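Local coordinates for hypothetical protein VC0802 (Vibrio cholerae, PDB 1ZVP), which is of unknown function but carries two ACT domains, a fold common in small-molecule-sensing proteins, and may take part in transport, at residues 6-9 / 10-14; 93-97 / 98-102; 104-108 / 109-113. All blocks are in the same frame, centred on the assembly; numbering follows the deposited sequence.

Overall arrangement
The three contacts follow one another along the chain, each a local turn or cap. Contact 1 closes the end of helix 3-11, contact 2 the end of helix 87-96, and contact 3 is the hairpin of strands 103-106 and 111-116. The centres of contacts 1 and 2 lie about 15 Å apart; they meet where Lys94 NZ makes a weak hydrogen bond to Gln13 O and Leu11 packs on Thr93. Contact 3, centred about 17 Å from contact 2, meets it through Ile113 packing on Leu95 and Ala102. Contacts 1 and 3 do not touch. Helix 3-11 thus packs on helix 87-96, which leads through a Schellman turn into the hairpin, and contacts 2 and 3 both reach the second subunit, consistent with a part in the dimer interface.

Contact 1. Residues 6-9 / 10-14; sequences KSLE and LLLQS
The side-chain amide of Gln13 turns back on the carbonyl of Glu9, and the two flat groups meet unequally. Glu9 O lies close to the plane of the Gln13 amide, 7° out of it, whereas NE2 stands above the carbonyl plane, 43° out of it. NE2 donates to Glu9 O over 3.1 Å in a nearly straight bond, and CG of Gln13 rests on the same oxygen at 3.4 Å. Gln13 can do this because CG sits beside its own backbone N (chi1 -73°), from where the extended chain runs back to the helix end; glutamine offers both the length and the N-H.

The helix itself is finished by backbone bonds. Leu11 N donates to Ser7 O at 3.0 Å and Leu12 N to Leu8 O at 3.1 Å, Leu12 being the first residue with non-helical backbone angles. Leu10 N reaches Lys6 O at 3.2 Å and makes a weak bond to Ser7 O.

Leu8 and Leu12, one turn apart at the surface, pack against each other: CD2 of Leu8 meets CD1 of Leu12 at 3.6 Å, the two side chains crossing obliquely. Leu10 and Leu11 pack on helix 87-96, where apolar leucine side chains suit the interface.

Chemically, an amide side chain supplies the donor to Glu9 O after the chain has left the helix, so one carbonyl of the last turn is satisfied without a further backbone N-H.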
# COMPACT_ATOMS: atom_id res chain seq x y z
N LYS D 6 12.77 -13.12 -12.84
CA LYS D 6 11.45 -12.65 -13.28
C LYS D 6 11.15 -11.25 -12.72
O LYS D 6 10.50 -10.44 -13.39
CB LYS D 6 10.36 -13.68 -12.93
CG LYS D 6 10.44 -14.99 -13.75
CD LYS D 6 9.21 -15.91 -13.56
CE LYS D 6 9.10 -16.49 -12.13
NZ LYS D 6 9.57 -17.90 -11.96
N SER D 7 11.64 -10.99 -11.51
CA SER D 7 11.61 -9.66 -10.90
C SER D 7 12.41 -8.64 -11.72
O SER D 7 11.97 -7.51 -11.91
CB SER D 7 12.12 -9.70 -9.47
OG SER D 7 11.33 -10.55 -8.65
N LEU D 8 13.59 -9.05 -12.19
CA LEU D 8 14.47 -8.19 -12.98
C LEU D 8 13.78 -7.81 -14.28
O LEU D 8 13.83 -6.65 -14.70
CB LEU D 8 15.81 -8.90 -13.23
CG LEU D 8 17.09 -8.27 -13.83
CD1 LEU D 8 17.41 -8.78 -15.24
CD2 LEU D 8 17.11 -6.74 -13.76
N GLU D 9 13.11 -8.77 -14.90
CA GLU D 9 12.37 -8.54 -16.13
C GLU D 9 11.22 -7.55 -15.96
O GLU D 9 10.87 -6.85 -16.89
CB GLU D 9 11.85 -9.87 -16.69
CG GLU D 9 12.92 -10.65 -17.45
CD GLU D 9 12.72 -12.16 -17.42
OE1 GLU D 9 13.63 -12.88 -17.88
OE2 GLU D 9 11.67 -12.63 -16.93
N LEU D 10 10.66 -7.50 -14.75
CA LEU D 10 9.61 -6.54 -14.39
C LEU D 10 10.14 -5.13 -14.09
O LEU D 10 9.50 -4.14 -14.44
CB LEU D 10 8.80 -7.06 -13.20
CG LEU D 10 7.42 -7.65 -13.51
CD1 LEU D 10 6.80 -8.20 -12.25
CD2 LEU D 10 6.52 -6.59 -14.15
N LEU D 11 11.30 -5.06 -13.44
CA LEU D 11 12.03 -3.81 -13.19
C LEU D 11 12.39 -3.09 -14.48
O LEU D 11 12.39 -1.87 -14.53
CB LEU D 11 13.32 -4.12 -12.45
CG LEU D 11 13.91 -3.17 -11.41
CD1 LEU D 11 15.40 -3.24 -11.53
CD2 LEU D 11 13.46 -1.73 -11.54
N LEU D 12 12.71 -3.86 -15.52
CA LEU D 12 13.14 -3.33 -16.81
C LEU D 12 11.97 -2.87 -17.68
O LEU D 12 12.14 -2.59 -18.87
CB LEU D 12 13.96 -4.39 -17.55
CG LEU D 12 15.48 -4.52 -17.37
CD1 LEU D 12 15.96 -4.14 -16.00
CD2 LEU D 12 15.91 -5.94 -17.70
N GLN D 13 10.79 -2.78 -17.09
CA GLN D 13 9.58 -2.37 -17.80
C GLN D 13 8.98 -1.09 -17.25
O GLN D 13 9.18 -0.77 -16.09
CB GLN D 13 8.54 -3.46 -17.72
CG GLN D 13 8.85 -4.66 -18.56
CD GLN D 13 7.71 -5.64 -18.52
OE1 GLN D 13 6.66 -5.41 -19.14
NE2 GLN D 13 7.89 -6.76 -17.81
N SER D 14 8.23 -0.39 -18.08
CA SER D 14 7.46 0.77 -17.66
C SER D 14 6.32 0.33 -16.75
O SER D 14 5.74 -0.75 -16.95
CB SER D 14 6.91 1.50 -18.89
OG SER D 14 6.16 2.65 -18.54

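Contact 2. Residues 93-97 / 98-102; sequences TKLAE and HGISA
Ile100 N donates to Leu95 O at 3.1 Å and Gly99 N to Ala96 O at 3.0 Å, the pair of backbone bonds that defines a Schellman motif and ties the end of helix 87-96 to the loop. Gly99 is its C-prime residue, with the positive phi (72°) that glycine adopts easily. His98 N also reaches Leu95 O, so that this oxygen is gripped by two N-H groups from opposite faces of its carbonyl plane.

One side-chain hydrogen bond adds to the cap: ND1 of His98 donates to Lys94 O at 3.1 Å. The bond is almost straight (170°), and the oxygen lies in the ring plane, at the edge. With CG beside its backbone N (chi1 -66°) the ring is turned back toward the last turn, and histidine suits because it puts an N-H at ND1 within reach of Lys94 O.

Apolar contacts complete the turn. CG of Leu95 meets CG2 of Ile100 at 4.1 Å, and CD2 of Leu95 touches CB of Ala102 at 3.8 Å; helix 120-127 and Ile113 cover the same leucine.

The chemistry implies that ND1 carries a proton here, and that the carbonyls of Lys94, Leu95 and Ala96 all find donors although the helix ends.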
# COMPACT_ATOMS: atom_id res chain seq x y z
N THR D 93 11.45 -0.19 -6.27
CA THR D 93 12.86 -0.06 -6.67
C THR D 93 13.11 1.11 -7.63
O THR D 93 14.10 1.83 -7.46
CB THR D 93 13.40 -1.36 -7.32
OG1 THR D 93 13.34 -2.40 -6.36
CG2 THR D 93 14.84 -1.20 -7.76
N LYS D 94 12.24 1.28 -8.63
CA LYS D 94 12.38 2.37 -9.59
C LYS D 94 12.33 3.73 -8.90
O LYS D 94 13.06 4.65 -9.27
CB LYS D 94 11.26 2.32 -10.62
CG LYS D 94 11.35 1.21 -11.61
CD LYS D 94 10.05 1.13 -12.37
CE LYS D 94 10.20 0.34 -13.62
NZ LYS D 94 10.79 1.15 -14.72
N LEU D 95 11.43 3.85 -7.92
CA LEU D 95 11.30 5.05 -7.12
C LEU D 95 12.49 5.28 -6.18
O LEU D 95 13.00 6.39 -6.11
CB LEU D 95 10.00 4.99 -6.31
CG LEU D 95 8.71 5.74 -6.65
CD1 LEU D 95 8.74 6.38 -8.01
CD2 LEU D 95 7.53 4.82 -6.52
N ALA D 96 12.94 4.23 -5.48
CA ALA D 96 14.08 4.33 -4.58
C ALA D 96 15.36 4.73 -5.29
O ALA D 96 16.17 5.47 -4.75
CB ALA D 96 14.27 3.03 -3.80
N GLU D 97 15.55 4.24 -6.51
CA GLU D 97 16.71 4.59 -7.32
C GLU D 97 16.84 6.09 -7.59
O GLU D 97 17.93 6.56 -7.92
CB GLU D 97 16.66 3.88 -8.67
CG GLU D 97 17.21 2.49 -8.65
CD GLU D 97 17.16 1.85 -10.02
OE1 GLU D 97 18.10 2.06 -10.82
OE2 GLU D 97 16.17 1.12 -10.28
N HIS D 98 15.73 6.81 -7.48
CA HIS D 98 15.74 8.26 -7.65
C HIS D 98 15.53 9.04 -6.36
O HIS D 98 15.30 10.25 -6.39
CB HIS D 98 14.73 8.66 -8.71
CG HIS D 98 15.09 8.17 -10.07
ND1 HIS D 98 14.73 6.93 -10.53
CD2 HIS D 98 15.84 8.73 -11.04
CE1 HIS D 98 15.21 6.75 -11.75
NE2 HIS D 98 15.89 7.83 -12.08
N GLY D 99 15.63 8.34 -5.23
CA GLY D 99 15.53 8.94 -3.92
C GLY D 99 14.13 9.38 -3.56
O GLY D 99 13.96 10.36 -2.84
N ILE D 100 13.14 8.65 -4.06
CA ILE D 100 11.72 8.95 -3.84
C ILE D 100 11.05 7.92 -2.92
O ILE D 100 11.02 6.72 -3.23
CB ILE D 100 10.95 9.07 -5.17
CG1 ILE D 100 11.57 10.15 -6.05
CG2 ILE D 100 9.47 9.35 -4.92
CD1 ILE D 100 11.29 10.02 -7.51
N SER D 101 10.53 8.38 -1.79
CA SER D 101 9.76 7.51 -0.92
C SER D 101 8.31 7.41 -1.35
O SER D 101 7.68 8.39 -1.73
CB SER D 101 9.88 7.92 0.54
OG SER D 101 10.80 7.06 1.20
N ALA D 102 7.79 6.19 -1.31
CA ALA D 102 6.45 5.90 -1.78
C ALA D 102 5.56 5.39 -0.65
O ALA D 102 5.96 4.51 0.13
CB ALA D 102 6.52 4.86 -2.89

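Contact 3. Residues 104-108 / 109-113; sequences VIAGY and YHDHI
Strands 104-106 and 111-113 run antiparallel, their short axes 4.7 Å apart at closest approach. Ile105 and His112 form the hydrogen-bonded pair: Ile105 N donates to His112 O at 2.7 Å, and His112 N returns a bond to Ile105 O at 2.9 Å. Val104 with Ile113 and Ala106 with Asp111 are non-hydrogen-bonded pairs. Beyond them Gly107 N bonds to His110 O at 2.9 Å, closing the turn in which Tyr108 and Tyr109 lie.

These two tyrosines make a T-shaped (edge-to-face) pair, with planes at 72°. CD2 of Tyr108 stands 3.7 Å above the plane of the Tyr109 ring, over its centre. The rings meet because CG of Tyr108 is anti to its backbone N (chi1 -174°), while CG of Tyr109 lies beside its own (chi1 -69°).

On the face shared by Ala106 and Asp111, OD1 of Asp111 lies against the small methyl CB of Ala106 at 3.5 Å, a van der Waals contact. On the other face the His112 ring turns its CD2 edge to Ile105 O, at 3.5 Å, and to Gly107 N. Gly107, having no side chain, lets NE2 of His112 come to 4.1 Å from its CA. That ring is held at both nitrogens, by Thr75 at ND1 and by Glu47 of the second subunit at NE2, and stacks on Phe45 of the second subunit.

The arrangement is a beta hairpin at the edge, within this chain, of the four-stranded antiparallel sheet (17-19, 71-76, 111-116, 103-106), in the part matching the second ACT domain; backbone bonds from Val104 and Ala106 reach the second subunit.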
# COMPACT_ATOMS: atom_id res chain seq x y z
N VAL D 104 2.41 3.40 -0.71
CA VAL D 104 1.69 2.56 -1.64
C VAL D 104 0.35 2.17 -1.05
O VAL D 104 0.30 1.74 0.11
CB VAL D 104 2.50 1.27 -1.88
CG1 VAL D 104 1.76 0.28 -2.76
CG2 VAL D 104 3.89 1.59 -2.41
N ILE D 105 -0.74 2.33 -1.81
CA ILE D 105 -1.98 1.63 -1.47
C ILE D 105 -2.40 0.73 -2.62
O ILE D 105 -2.69 1.21 -3.71
CB ILE D 105 -3.13 2.57 -1.02
CG1 ILE D 105 -2.64 3.54 0.06
CG2 ILE D 105 -4.34 1.75 -0.53
CD1 ILE D 105 -3.70 4.44 0.66
N ALA D 106 -2.41 -0.58 -2.37
CA ALA D 106 -2.88 -1.55 -3.36
C ALA D 106 -4.40 -1.51 -3.41
O ALA D 106 -5.08 -1.73 -2.40
CB ALA D 106 -2.40 -2.96 -3.02
N GLY D 107 -4.94 -1.19 -4.59
CA GLY D 107 -6.38 -1.23 -4.82
C GLY D 107 -6.69 -2.58 -5.43
O GLY D 107 -5.78 -3.35 -5.74
N TYR D 108 -7.98 -2.87 -5.61
CA TYR D 108 -8.39 -4.12 -6.25
C TYR D 108 -7.82 -4.25 -7.67
O TYR D 108 -7.31 -5.32 -8.04
CB TYR D 108 -9.90 -4.23 -6.28
CG TYR D 108 -10.39 -5.55 -6.79
CD1 TYR D 108 -10.68 -6.58 -5.90
CD2 TYR D 108 -10.55 -5.78 -8.15
CE1 TYR D 108 -11.12 -7.81 -6.35
CE2 TYR D 108 -11.00 -7.02 -8.62
CZ TYR D 108 -11.29 -8.03 -7.71
OH TYR D 108 -11.74 -9.26 -8.13
N TYR D 109 -7.92 -3.17 -8.45
CA TYR D 109 -7.46 -3.12 -9.84
C TYR D 109 -6.02 -2.67 -10.04
O TYR D 109 -5.29 -3.30 -10.80
CB TYR D 109 -8.39 -2.28 -10.71
CG TYR D 109 -9.72 -2.93 -10.89
CD1 TYR D 109 -9.85 -4.08 -11.67
CD2 TYR D 109 -10.85 -2.43 -10.26
CE1 TYR D 109 -11.07 -4.70 -11.83
CE2 TYR D 109 -12.08 -3.04 -10.41
CZ TYR D 109 -12.18 -4.17 -11.20
OH TYR D 109 -13.40 -4.79 -11.36
N HIS D 110 -5.62 -1.59 -9.38
CA HIS D 110 -4.27 -1.07 -9.59
C HIS D 110 -3.60 -0.67 -8.29
O HIS D 110 -4.26 -0.43 -7.29
CB HIS D 110 -4.30 0.15 -10.51
CG HIS D 110 -4.84 -0.11 -11.88
ND1 HIS D 110 -6.13 0.21 -12.25
CD2 HIS D 110 -4.27 -0.67 -12.97
CE1 HIS D 110 -6.32 -0.13 -13.51
NE2 HIS D 110 -5.21 -0.67 -13.97
N ASP D 111 -2.28 -0.57 -8.34
CA ASP D 111 -1.53 0.05 -7.26
C ASP D 111 -1.57 1.56 -7.39
O ASP D 111 -1.48 2.11 -8.49
CB ASP D 111 -0.08 -0.41 -7.26
CG ASP D 111 0.06 -1.86 -6.87
OD1 ASP D 111 -0.27 -2.19 -5.70
OD2 ASP D 111 0.50 -2.66 -7.72
N HIS D 112 -1.71 2.22 -6.25
CA HIS D 112 -1.75 3.67 -6.19
C HIS D 112 -0.63 4.13 -5.27
O HIS D 112 -0.44 3.60 -4.18
CB HIS D 112 -3.11 4.14 -5.67
CG HIS D 112 -4.27 3.49 -6.36
ND1 HIS D 112 -4.79 3.95 -7.55
CD2 HIS D 112 -5.00 2.39 -6.03
CE1 HIS D 112 -5.79 3.17 -7.93
NE2 HIS D 112 -5.94 2.22 -7.02
N ILE D 113 0.14 5.10 -5.74
CA ILE D 113 1.33 5.52 -5.03
C ILE D 113 1.19 6.98 -4.66
O ILE D 113 0.90 7.81 -5.52
CB ILE D 113 2.59 5.28 -5.89
CG1 ILE D 113 2.66 3.82 -6.32
CG2 ILE D 113 3.86 5.66 -5.14
CD1 ILE D 113 3.53 3.61 -7.50